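Local coordinates for protein methyl-coenzyme M reductase gamma subunit (Methermicoccus shengliensis DSM 18856, PDB 7NKG) that forms, as the gamma subunit, part of methyl-coenzyme M reductase, the nickel enzyme of the methane-releasing step, and contributes to the factor 430 pocket, at residues Q6-N11 and S227-W232; R82-Q87 and A126-V131; P96-W101 and R212-R217; M143-L148 and K202-E207. All coordinates share one frame; numbering follows the deposited sequence.

How the interactions relate
Interactions 1, 3 and 4 form a connected series, while interaction 2 stands apart beyond the chain's centre, 23 Å or more between centres from each of the others. Interactions 1 and 3 lie about 15 Å apart between centres and touch where the ring of Tyr-8 meets that of Trp-101 edge-to-face; interactions 3 and 4, about 12 Å between centres, touch through Met-204 CE and Pro-96 CG (3.4 Å). Interaction 2 belongs to the sheet beside factor 430, whose pocket takes in residues 118-121, just before strand 122-127, and several of 154-159. The side chain of Tyr-85 is about 9 Å from the cofactor and that of Thr-98 about 12 Å, so both contacts lie near the pocket without lining it.

Interaction 1 (Q6-N11 and S227-W232); sequences QYYPGN and SEVVEW
Val-229 holds CG1 anti to its backbone N (chi1 176°) and Tyr-8 swings its ring into the same relation (chi1 -167°), which brings the two side chains together at about a right angle. The valine methyls divide the work. CG1 abuts the phenol oxygen OH of Tyr-8 at 3.3 Å; CG2 lies 4.0 Å from the ring carbon CE2 of Tyr-8 and 3.9 Å from CA of Gly-10. Further along helix 227-245, Pro-9 CG presses on Trp-232 CB at 3.7 Å, the proline crossing the tryptophan nearly perpendicularly. Pro-9 CD also rests over one face of the Tyr-8 ring, near its rim.

The polar link is made by Glu-228, whose extended chain carries OE1 to the backbone N of Gly-10 at 3.1 Å, with an N-H...O angle of 155°. The donor comes from above the carboxylate plane. OE1 is shared with a polar side chain of another protein chain of the complex, the Tyr-8 hydroxyl bonds an acidic side chain of a second such chain, and the Trp-232 indole N-H is taken up by backbone of a neighbouring subunit.

The buried carboxylate is thus held by several polar partners beside the apolar packing of Pro-9, Val-229 and Trp-232, and its place in the first turn of the helix, together with the Gly-10 N-H, would tend to favour the ionised form.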
# COMPACT_ATOMS: atom_id res chain seq x y z
N GLN C 6 23.26 -19.13 -40.74
CA GLN C 6 23.00 -20.56 -40.50
C GLN C 6 21.64 -20.79 -39.82
O GLN C 6 21.15 -21.92 -39.86
CB GLN C 6 24.13 -21.19 -39.69
CG GLN C 6 24.33 -20.61 -38.29
CD GLN C 6 25.51 -21.26 -37.59
OE1 GLN C 6 26.19 -22.15 -38.13
NE2 GLN C 6 25.75 -20.85 -36.36
N TYR C 7 21.05 -19.74 -39.19
CA TYR C 7 19.70 -19.67 -38.64
C TYR C 7 19.40 -20.51 -37.40
O TYR C 7 18.82 -19.99 -36.44
CB TYR C 7 18.66 -20.05 -39.72
CG TYR C 7 18.69 -19.14 -40.93
CD1 TYR C 7 18.20 -17.84 -40.86
CD2 TYR C 7 19.20 -19.58 -42.14
CE1 TYR C 7 18.23 -17.00 -41.97
CE2 TYR C 7 19.23 -18.75 -43.25
CZ TYR C 7 18.73 -17.46 -43.16
OH TYR C 7 18.75 -16.63 -44.27
N TYR C 8 19.66 -21.82 -37.46
CA TYR C 8 19.23 -22.73 -36.41
C TYR C 8 19.96 -24.08 -36.55
O TYR C 8 20.25 -24.52 -37.68
CB TYR C 8 17.71 -22.95 -36.60
CG TYR C 8 16.99 -23.61 -35.45
CD1 TYR C 8 16.78 -22.93 -34.26
CD2 TYR C 8 16.42 -24.87 -35.59
CE1 TYR C 8 16.11 -23.53 -33.20
CE2 TYR C 8 15.74 -25.48 -34.54
CZ TYR C 8 15.58 -24.80 -33.35
OH TYR C 8 14.86 -25.36 -32.33
N PRO C 9 20.26 -24.76 -35.44
CA PRO C 9 20.93 -26.07 -35.53
C PRO C 9 19.96 -27.20 -35.90
O PRO C 9 18.78 -26.95 -36.17
CB PRO C 9 21.50 -26.23 -34.11
CG PRO C 9 20.44 -25.59 -33.26
CD PRO C 9 19.99 -24.39 -34.03
N GLY C 10 20.44 -28.45 -35.90
CA GLY C 10 19.60 -29.61 -36.17
C GLY C 10 19.73 -30.12 -37.59
O GLY C 10 20.06 -29.36 -38.50
N ASN C 11 19.45 -31.42 -37.77
CA ASN C 11 19.57 -32.08 -39.07
C ASN C 11 18.32 -32.87 -39.51
O ASN C 11 18.36 -33.52 -40.56
CB ASN C 11 20.78 -33.02 -39.05
CG ASN C 11 20.69 -34.16 -38.05
OD1 ASN C 11 19.76 -34.24 -37.24
ND2 ASN C 11 21.64 -35.07 -38.11
N SER C 227 19.47 -34.21 -31.75
CA SER C 227 20.51 -34.01 -30.74
C SER C 227 21.08 -32.58 -30.69
O SER C 227 21.26 -32.05 -29.59
CB SER C 227 21.64 -35.00 -30.95
OG SER C 227 21.12 -36.32 -31.06
N GLU C 228 21.39 -31.97 -31.84
CA GLU C 228 21.98 -30.62 -31.85
C GLU C 228 21.04 -29.57 -31.28
O GLU C 228 21.53 -28.59 -30.73
CB GLU C 228 22.38 -30.19 -33.25
CG GLU C 228 23.45 -31.06 -33.90
CD GLU C 228 23.73 -30.68 -35.35
OE1 GLU C 228 23.27 -29.61 -35.79
OE2 GLU C 228 24.43 -31.47 -36.03
N VAL C 229 19.71 -29.74 -31.46
CA VAL C 229 18.73 -28.79 -30.94
C VAL C 229 18.69 -28.90 -29.41
O VAL C 229 18.73 -27.89 -28.73
CB VAL C 229 17.34 -28.98 -31.58
CG1 VAL C 229 16.30 -28.05 -30.95
CG2 VAL C 229 17.41 -28.76 -33.09
N VAL C 230 18.64 -30.14 -28.88
CA VAL C 230 18.64 -30.37 -27.42
C VAL C 230 19.95 -29.79 -26.83
O VAL C 230 19.92 -29.11 -25.81
CB VAL C 230 18.49 -31.87 -27.06
CG1 VAL C 230 18.62 -32.09 -25.56
CG2 VAL C 230 17.16 -32.42 -27.57
N GLU C 231 21.08 -30.03 -27.52
CA GLU C 231 22.38 -29.51 -27.10
C GLU C 231 22.37 -27.97 -27.10
O GLU C 231 22.89 -27.36 -26.17
CB GLU C 231 23.48 -30.00 -28.07
CG GLU C 231 24.85 -29.45 -27.73
CD GLU C 231 25.95 -29.85 -28.68
OE1 GLU C 231 25.67 -30.54 -29.69
OE2 GLU C 231 27.11 -29.48 -28.39
N TRP C 232 21.82 -27.35 -28.14
CA TRP C 232 21.73 -25.90 -28.25
C TRP C 232 20.94 -25.31 -27.08
O TRP C 232 21.39 -24.34 -26.45
CB TRP C 232 21.09 -25.52 -29.59
CG TRP C 232 20.87 -24.04 -29.77
CD1 TRP C 232 21.73 -23.14 -30.33
CD2 TRP C 232 19.73 -23.30 -29.33
NE1 TRP C 232 21.20 -21.87 -30.25
CE2 TRP C 232 19.97 -21.94 -29.63
CE3 TRP C 232 18.50 -23.65 -28.74
CZ2 TRP C 232 19.07 -20.93 -29.31
CZ3 TRP C 232 17.62 -22.65 -28.40
CH2 TRP C 232 17.89 -21.31 -28.70

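Interaction 2 (R82-Q87 and A126-V131); sequences RIRYVQ and ARERDV
Arg-84 and Glu-128 lie across each other at a slant, touching through their methylene groups: CG of Arg-84 is 3.7 Å from CG of Glu-128. Arg-84 bends at chi2 (-58°), and its guanidinium presents an edge toward Glu-128 OE1, the two flat groups standing 81° apart. Their charged atoms come no nearer than 4.3 Å, from Arg-84 NE to Glu-128 OE1, so no direct salt bridge forms. A water fills the step instead: lying at the guanidinium edge, in its plane, it accepts from Arg-84 NE at 2.9 Å and donates to Glu-128 OE1 at 2.7 Å. A second water joins the same OE1 to the backbone N of Arg-82. The other carboxylate oxygen is bridged to Arg-44, and NH2 of Arg-84 bonds backbone of another protein chain.

Underneath, strands 83-90 and 122-127 are neighbours in a four-stranded antiparallel sheet, with Arg-84 and Ala-126 as a hydrogen-bonded pair (Arg-84 N to Ala-126 O, 3.0 Å) carrying their side chains on one face. Strand 122-127 passes straight into helix 128-140: Arg-127 is its N-cap residue, and Glu-128 N reaches back to Arg-82 O at 2.9 Å.

Ile-83 diverges from Arg-127, its partner in the non-hydrogen-bonded pair, yet its CD1 curls round to Arg-127 CD at 3.8 Å. Of the guanidinium beyond, NE and NH1 bond backbone of a neighbouring subunit and NH2 bonds Asp-81 O. On the helix side, Val-86 and Val-131 slide past each other in opposite directions, CG2 to CG2 at 3.9 Å.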
# COMPACT_ATOMS: atom_id res chain seq x y z
N ARG C 82 -3.23 2.72 -41.77
CA ARG C 82 -3.53 2.32 -40.40
C ARG C 82 -2.76 1.02 -40.09
O ARG C 82 -2.43 0.26 -41.01
CB ARG C 82 -5.03 2.09 -40.22
CG ARG C 82 -5.84 3.36 -40.48
CD ARG C 82 -7.28 3.28 -40.00
NE ARG C 82 -7.65 4.43 -39.15
CZ ARG C 82 -8.46 5.44 -39.46
NH1 ARG C 82 -8.70 6.41 -38.58
NH2 ARG C 82 -9.05 5.49 -40.66
N ILE C 83 -2.49 0.77 -38.81
CA ILE C 83 -1.85 -0.48 -38.41
C ILE C 83 -2.95 -1.54 -38.38
O ILE C 83 -3.91 -1.40 -37.60
CB ILE C 83 -1.14 -0.37 -37.03
CG1 ILE C 83 -0.03 0.72 -37.03
CG2 ILE C 83 -0.59 -1.75 -36.57
CD1 ILE C 83 1.18 0.46 -37.98
N ARG C 84 -2.78 -2.61 -39.16
CA ARG C 84 -3.72 -3.74 -39.20
C ARG C 84 -2.99 -5.06 -38.94
O ARG C 84 -1.77 -5.06 -38.84
CB ARG C 84 -4.46 -3.77 -40.56
CG ARG C 84 -5.29 -2.53 -40.83
CD ARG C 84 -6.35 -2.26 -39.78
NE ARG C 84 -7.29 -1.27 -40.29
CZ ARG C 84 -8.16 -0.59 -39.56
NH1 ARG C 84 -8.99 0.28 -40.14
NH2 ARG C 84 -8.24 -0.78 -38.25
N TYR C 85 -3.72 -6.18 -38.87
CA TYR C 85 -3.11 -7.44 -38.49
C TYR C 85 -3.53 -8.65 -39.32
O TYR C 85 -4.56 -8.65 -39.99
CB TYR C 85 -3.45 -7.67 -37.01
CG TYR C 85 -4.88 -8.07 -36.82
CD1 TYR C 85 -5.88 -7.12 -36.73
CD2 TYR C 85 -5.25 -9.41 -36.83
CE1 TYR C 85 -7.22 -7.49 -36.72
CE2 TYR C 85 -6.57 -9.78 -36.77
CZ TYR C 85 -7.56 -8.83 -36.81
OH TYR C 85 -8.85 -9.26 -36.67
N VAL C 86 -2.70 -9.71 -39.23
CA VAL C 86 -2.93 -11.03 -39.82
C VAL C 86 -2.64 -12.00 -38.68
O VAL C 86 -1.51 -11.99 -38.17
CB VAL C 86 -1.99 -11.29 -41.03
CG1 VAL C 86 -2.10 -12.74 -41.50
CG2 VAL C 86 -2.30 -10.33 -42.17
N GLN C 87 -3.64 -12.76 -38.22
CA GLN C 87 -3.44 -13.69 -37.10
C GLN C 87 -3.79 -15.11 -37.52
O GLN C 87 -4.87 -15.34 -38.06
CB GLN C 87 -4.26 -13.28 -35.87
CG GLN C 87 -4.06 -14.21 -34.69
CD GLN C 87 -4.44 -13.56 -33.39
OE1 GLN C 87 -3.63 -12.86 -32.77
NE2 GLN C 87 -5.68 -13.76 -32.94
N ALA C 126 1.21 -4.58 -38.79
CA ALA C 126 2.04 -3.74 -39.65
C ALA C 126 1.14 -2.72 -40.36
O ALA C 126 -0.09 -2.87 -40.36
CB ALA C 126 2.80 -4.61 -40.69
N ARG C 127 1.72 -1.71 -41.04
CA ARG C 127 0.97 -0.76 -41.88
C ARG C 127 0.15 -1.59 -42.89
O ARG C 127 0.66 -2.61 -43.40
CB ARG C 127 1.95 0.18 -42.59
CG ARG C 127 2.69 1.10 -41.64
CD ARG C 127 1.87 2.30 -41.19
NE ARG C 127 2.70 3.23 -40.43
CZ ARG C 127 2.33 4.46 -40.08
NH1 ARG C 127 3.16 5.25 -39.40
NH2 ARG C 127 1.12 4.92 -40.41
N GLU C 128 -1.15 -1.31 -43.02
CA GLU C 128 -2.06 -2.18 -43.74
C GLU C 128 -1.53 -2.79 -45.07
O GLU C 128 -1.54 -4.03 -45.18
CB GLU C 128 -3.41 -1.51 -43.99
CG GLU C 128 -4.45 -2.52 -44.46
CD GLU C 128 -5.85 -2.00 -44.63
OE1 GLU C 128 -6.09 -0.79 -44.39
OE2 GLU C 128 -6.73 -2.82 -44.99
N ARG C 129 -1.05 -1.98 -46.05
CA ARG C 129 -0.58 -2.59 -47.31
C ARG C 129 0.60 -3.54 -47.07
O ARG C 129 0.67 -4.57 -47.74
CB ARG C 129 -0.29 -1.57 -48.40
CG ARG C 129 0.97 -0.76 -48.23
CD ARG C 129 0.95 0.42 -49.20
NE ARG C 129 -0.13 1.35 -48.85
CZ ARG C 129 -0.69 2.24 -49.67
NH1 ARG C 129 -0.27 2.35 -50.93
NH2 ARG C 129 -1.68 3.01 -49.24
N ASP C 130 1.48 -3.23 -46.09
CA ASP C 130 2.61 -4.11 -45.75
C ASP C 130 2.10 -5.41 -45.15
O ASP C 130 2.64 -6.48 -45.45
CB ASP C 130 3.55 -3.45 -44.73
CG ASP C 130 4.02 -2.06 -45.07
OD1 ASP C 130 4.04 -1.71 -46.28
OD2 ASP C 130 4.37 -1.33 -44.14
N VAL C 131 1.08 -5.33 -44.27
CA VAL C 131 0.54 -6.54 -43.65
C VAL C 131 -0.16 -7.43 -44.71
O VAL C 131 -0.21 -8.64 -44.52
CB VAL C 131 -0.35 -6.26 -42.38
CG1 VAL C 131 -1.84 -6.25 -42.69
CG2 VAL C 131 -0.06 -7.26 -41.26
O HOH W 1 -4.88 1.55 -43.83
O HOH W 2 -8.27 -0.52 -42.88

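Interaction 3 (P96-W101 and R212-R217); sequences PATPYW and RTTIYR
Thr-98 and Thr-214 meet hydroxyl to hydroxyl at the tight centre of this contact, OG1 to OG1 at 2.8 Å. Thr-98 donates, and Thr-214 OG1 passes its own hydrogen on to Pro-96 O at 2.9 Å. That carbonyl also accepts from the backbone N of Thr-214 at 3.0 Å, so two donors from one residue grip it, each tilted somewhat out of the carbonyl plane. Thr-214 OG1 sits in the crowded position between backbone N and carbonyl carbon (chi1 62°), which sets the hydroxyl beside the N-H, within reach of the same oxygen. Beside this chain of bonds, Thr-98 CG2 packs on Ile-215 CB at 3.6 Å.

The flanks are looser. Trp-101 comes no closer than its CB, 4.3 Å from Thr-214 OG1, and its indole makes a cation-pi contact with Arg-18. Arg-212, the partly exposed member, sends its guanidinium away to Glu-208, Glu-142 and Glu-27.

Thr-98 occupies the N-cap position of helix 99-109, though its hydroxyl goes to Thr-214 and makes no capping bond. Across from it, where helix 206-212 has ended, Thr-213 OG1, also bonded to Ala-95 O, accepts from Ile-215 N at 3.0 Å, the signature of an ST turn.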
# COMPACT_ATOMS: atom_id res chain seq x y z
N PRO C 96 2.10 -27.18 -41.04
CA PRO C 96 3.47 -26.80 -41.42
C PRO C 96 4.08 -25.74 -40.49
O PRO C 96 5.25 -25.84 -40.08
CB PRO C 96 3.33 -26.29 -42.84
CG PRO C 96 2.11 -26.93 -43.35
CD PRO C 96 1.17 -27.07 -42.19
N ALA C 97 3.25 -24.77 -40.09
CA ALA C 97 3.71 -23.68 -39.27
C ALA C 97 3.64 -23.94 -37.79
O ALA C 97 2.75 -24.64 -37.31
CB ALA C 97 2.89 -22.44 -39.57
N THR C 98 4.58 -23.33 -37.06
CA THR C 98 4.54 -23.25 -35.62
C THR C 98 4.57 -21.75 -35.28
O THR C 98 5.17 -20.96 -36.02
CB THR C 98 5.70 -23.97 -34.93
OG1 THR C 98 6.95 -23.61 -35.55
CG2 THR C 98 5.53 -25.49 -34.92
N PRO C 99 3.93 -21.33 -34.18
CA PRO C 99 3.88 -19.89 -33.87
C PRO C 99 5.24 -19.18 -33.89
O PRO C 99 5.35 -18.15 -34.56
CB PRO C 99 3.21 -19.88 -32.50
CG PRO C 99 2.29 -21.04 -32.54
CD PRO C 99 3.13 -22.10 -33.21
N TYR C 100 6.28 -19.71 -33.20
CA TYR C 100 7.57 -19.00 -33.19
C TYR C 100 8.15 -18.87 -34.60
O TYR C 100 8.68 -17.81 -34.93
CB TYR C 100 8.62 -19.63 -32.24
CG TYR C 100 8.42 -19.21 -30.79
CD1 TYR C 100 8.65 -17.90 -30.39
CD2 TYR C 100 7.87 -20.09 -29.87
CE1 TYR C 100 8.36 -17.49 -29.09
CE2 TYR C 100 7.59 -19.69 -28.57
CZ TYR C 100 7.80 -18.38 -28.19
OH TYR C 100 7.42 -18.02 -26.91
N TRP C 101 7.99 -19.89 -35.43
CA TRP C 101 8.58 -19.86 -36.78
C TRP C 101 7.79 -18.95 -37.75
O TRP C 101 8.42 -18.39 -38.66
CB TRP C 101 8.84 -21.28 -37.31
CG TRP C 101 10.24 -21.69 -36.95
CD1 TRP C 101 11.36 -21.48 -37.70
CD2 TRP C 101 10.71 -22.07 -35.63
NE1 TRP C 101 12.49 -21.73 -36.96
CE2 TRP C 101 12.12 -22.13 -35.70
CE3 TRP C 101 10.07 -22.41 -34.43
CZ2 TRP C 101 12.90 -22.49 -34.60
CZ3 TRP C 101 10.85 -22.80 -33.35
CH2 TRP C 101 12.24 -22.84 -33.44
N ARG C 212 6.58 -31.55 -44.16
CA ARG C 212 6.76 -30.10 -44.23
C ARG C 212 6.70 -29.39 -42.87
O ARG C 212 7.02 -28.19 -42.82
CB ARG C 212 5.67 -29.50 -45.13
CG ARG C 212 5.77 -29.93 -46.59
CD ARG C 212 4.78 -29.13 -47.40
NE ARG C 212 4.74 -29.47 -48.83
CZ ARG C 212 5.59 -29.01 -49.75
NH1 ARG C 212 6.59 -28.21 -49.41
NH2 ARG C 212 5.44 -29.37 -51.02
N THR C 213 6.30 -30.08 -41.80
CA THR C 213 6.11 -29.41 -40.52
C THR C 213 7.38 -28.97 -39.79
O THR C 213 8.41 -29.66 -39.83
CB THR C 213 5.23 -30.24 -39.56
OG1 THR C 213 4.88 -29.43 -38.43
CG2 THR C 213 5.92 -31.54 -39.10
N THR C 214 7.26 -27.81 -39.10
CA THR C 214 8.28 -27.27 -38.21
C THR C 214 7.99 -27.70 -36.75
O THR C 214 8.68 -27.21 -35.87
CB THR C 214 8.30 -25.72 -38.32
OG1 THR C 214 7.04 -25.19 -37.90
CG2 THR C 214 8.68 -25.24 -39.72
N ILE C 215 7.01 -28.59 -36.47
CA ILE C 215 6.76 -29.05 -35.10
C ILE C 215 7.38 -30.44 -34.93
O ILE C 215 7.29 -31.27 -35.85
CB ILE C 215 5.24 -29.10 -34.71
CG1 ILE C 215 5.07 -29.06 -33.16
CG2 ILE C 215 4.50 -30.35 -35.31
CD1 ILE C 215 3.64 -28.85 -32.67
N TYR C 216 7.95 -30.71 -33.77
CA TYR C 216 8.45 -32.05 -33.46
C TYR C 216 7.29 -32.84 -32.85
O TYR C 216 6.44 -32.27 -32.15
CB TYR C 216 9.59 -32.00 -32.43
CG TYR C 216 10.89 -31.43 -32.96
CD1 TYR C 216 11.73 -32.19 -33.76
CD2 TYR C 216 11.30 -30.15 -32.64
CE1 TYR C 216 12.94 -31.70 -34.22
CE2 TYR C 216 12.49 -29.63 -33.11
CZ TYR C 216 13.31 -30.40 -33.91
OH TYR C 216 14.49 -29.88 -34.40
N ARG C 217 7.24 -34.15 -33.10
CA ARG C 217 6.23 -35.03 -32.50
C ARG C 217 6.86 -36.40 -32.33
O ARG C 217 7.55 -36.88 -33.24
CB ARG C 217 4.97 -35.15 -33.37
CG ARG C 217 3.91 -34.07 -33.14
CD ARG C 217 2.57 -34.40 -33.81
NE ARG C 217 1.93 -35.60 -33.26
CZ ARG C 217 1.14 -35.64 -32.18
NH1 ARG C 217 0.89 -34.54 -31.48
NH2 ARG C 217 0.61 -36.79 -31.79

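Interaction 4 (M143-L148 and K202-E207); sequences MTCPAL and KPMSEE
Met-204, Cys-145 and Pro-203 carry most of this contact, and the thiol of Cys-145 is its hub. With SG anti to its backbone N (chi1 162°), the cysteine points at the opposite segment and accepts from Met-204 N at 3.3 Å, the N-H...S angle being a nearly straight 169°. The same sulfur also takes the N-H groups of Ala-147 and Leu-148, at 3.4 Å and 3.5 Å from SG, as the chain turns back around it. Three N-H dipoles are thus directed at one buried sulfur, which would tend to stabilise negative charge there and to hold the rotation of the side chain fixed.

Met-204 lays its extended side chain alongside the cysteine. Its CG touches Cys-145 CB at 3.8 Å, and the terminal CE arrives at the carbonyl O of Thr-144, 3.6 Å away. Pro-203 covers the other flank, its CB meeting Ala-147 CB at 3.7 Å while also brushing the sulfur. Beyond it Pro-146 CG rests against Lys-202 O at 3.4 Å, close to the more exposed border of the contact.

The joined pieces are two connecting loops. Residues 143-148 lead from helix 128-140 into strand 149-151, with Pro-146 and Ala-147 also leaning on Ile-183 of strand 182-187; residues 202-205 leave strand 193-201 and enter helix 206-212, whose first turn Ser-205 caps by bonding Glu-208 N.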
# COMPACT_ATOMS: atom_id res chain seq x y z
N MET C 143 3.92 -22.59 -45.64
CA MET C 143 3.77 -22.29 -44.22
C MET C 143 2.32 -22.53 -43.76
O MET C 143 2.08 -22.61 -42.56
CB MET C 143 4.19 -20.84 -43.94
CG MET C 143 5.66 -20.63 -44.20
SD MET C 143 6.25 -19.02 -43.62
CE MET C 143 5.50 -17.92 -44.79
N THR C 144 1.36 -22.65 -44.70
CA THR C 144 -0.03 -22.92 -44.36
C THR C 144 -0.55 -24.19 -45.05
O THR C 144 -0.22 -24.46 -46.21
CB THR C 144 -0.90 -21.71 -44.77
OG1 THR C 144 -0.62 -20.63 -43.87
CG2 THR C 144 -2.41 -22.01 -44.78
N CYS C 145 -1.39 -24.92 -44.31
CA CYS C 145 -2.28 -25.96 -44.85
C CYS C 145 -3.64 -25.35 -44.51
O CYS C 145 -3.89 -25.06 -43.34
CB CYS C 145 -2.14 -27.32 -44.20
SG CYS C 145 -3.58 -28.40 -44.49
N PRO C 146 -4.57 -25.25 -45.47
CA PRO C 146 -5.86 -24.60 -45.18
C PRO C 146 -6.79 -25.37 -44.25
O PRO C 146 -7.76 -24.79 -43.75
CB PRO C 146 -6.44 -24.37 -46.57
CG PRO C 146 -5.84 -25.43 -47.42
CD PRO C 146 -4.44 -25.59 -46.91
N ALA C 147 -6.52 -26.68 -44.00
CA ALA C 147 -7.32 -27.48 -43.06
C ALA C 147 -6.67 -27.39 -41.66
O ALA C 147 -7.39 -27.20 -40.66
CB ALA C 147 -7.38 -28.93 -43.51
N LEU C 148 -5.34 -27.62 -41.55
CA LEU C 148 -4.68 -27.62 -40.25
C LEU C 148 -4.43 -26.23 -39.70
O LEU C 148 -4.09 -26.13 -38.52
CB LEU C 148 -3.35 -28.40 -40.33
CG LEU C 148 -3.46 -29.88 -40.73
CD1 LEU C 148 -2.08 -30.45 -41.01
CD2 LEU C 148 -4.14 -30.71 -39.65
N LYS C 202 -7.02 -27.22 -51.70
CA LYS C 202 -7.01 -28.51 -51.06
C LYS C 202 -6.18 -28.55 -49.77
O LYS C 202 -5.15 -27.88 -49.70
CB LYS C 202 -6.49 -29.59 -52.02
CG LYS C 202 -4.99 -29.51 -52.32
CD LYS C 202 -4.60 -30.30 -53.57
CE LYS C 202 -3.15 -30.09 -53.94
NZ LYS C 202 -2.86 -28.76 -54.56
N PRO C 203 -6.55 -29.40 -48.80
CA PRO C 203 -5.66 -29.59 -47.64
C PRO C 203 -4.43 -30.40 -48.03
O PRO C 203 -4.45 -31.16 -49.01
CB PRO C 203 -6.49 -30.47 -46.70
CG PRO C 203 -7.89 -30.42 -47.22
CD PRO C 203 -7.72 -30.29 -48.69
N MET C 204 -3.37 -30.31 -47.22
CA MET C 204 -2.22 -31.19 -47.40
C MET C 204 -2.62 -32.59 -46.98
O MET C 204 -3.47 -32.74 -46.08
CB MET C 204 -1.05 -30.75 -46.50
CG MET C 204 -0.46 -29.44 -46.89
SD MET C 204 1.01 -29.10 -45.90
CE MET C 204 1.52 -27.57 -46.66
N SER C 205 -1.96 -33.62 -47.54
CA SER C 205 -2.16 -34.99 -47.05
C SER C 205 -1.45 -35.11 -45.68
O SER C 205 -0.59 -34.28 -45.36
CB SER C 205 -1.55 -36.00 -48.02
OG SER C 205 -0.14 -35.87 -48.08
N GLU C 206 -1.76 -36.16 -44.90
CA GLU C 206 -1.08 -36.37 -43.61
C GLU C 206 0.44 -36.54 -43.81
O GLU C 206 1.22 -35.98 -43.04
CB GLU C 206 -1.64 -37.61 -42.90
CG GLU C 206 -3.04 -37.42 -42.37
CD GLU C 206 -3.61 -38.63 -41.65
OE1 GLU C 206 -3.00 -39.72 -41.72
OE2 GLU C 206 -4.66 -38.48 -40.98
N GLU C 207 0.84 -37.27 -44.86
CA GLU C 207 2.26 -37.49 -45.17
C GLU C 207 2.95 -36.17 -45.55
O GLU C 207 4.06 -35.91 -45.06
CB GLU C 207 2.39 -38.50 -46.32
CG GLU C 207 3.82 -38.91 -46.65
CD GLU C 207 3.97 -39.89 -47.79
OE1 GLU C 207 2.93 -40.40 -48.28
OE2 GLU C 207 5.12 -40.15 -48.20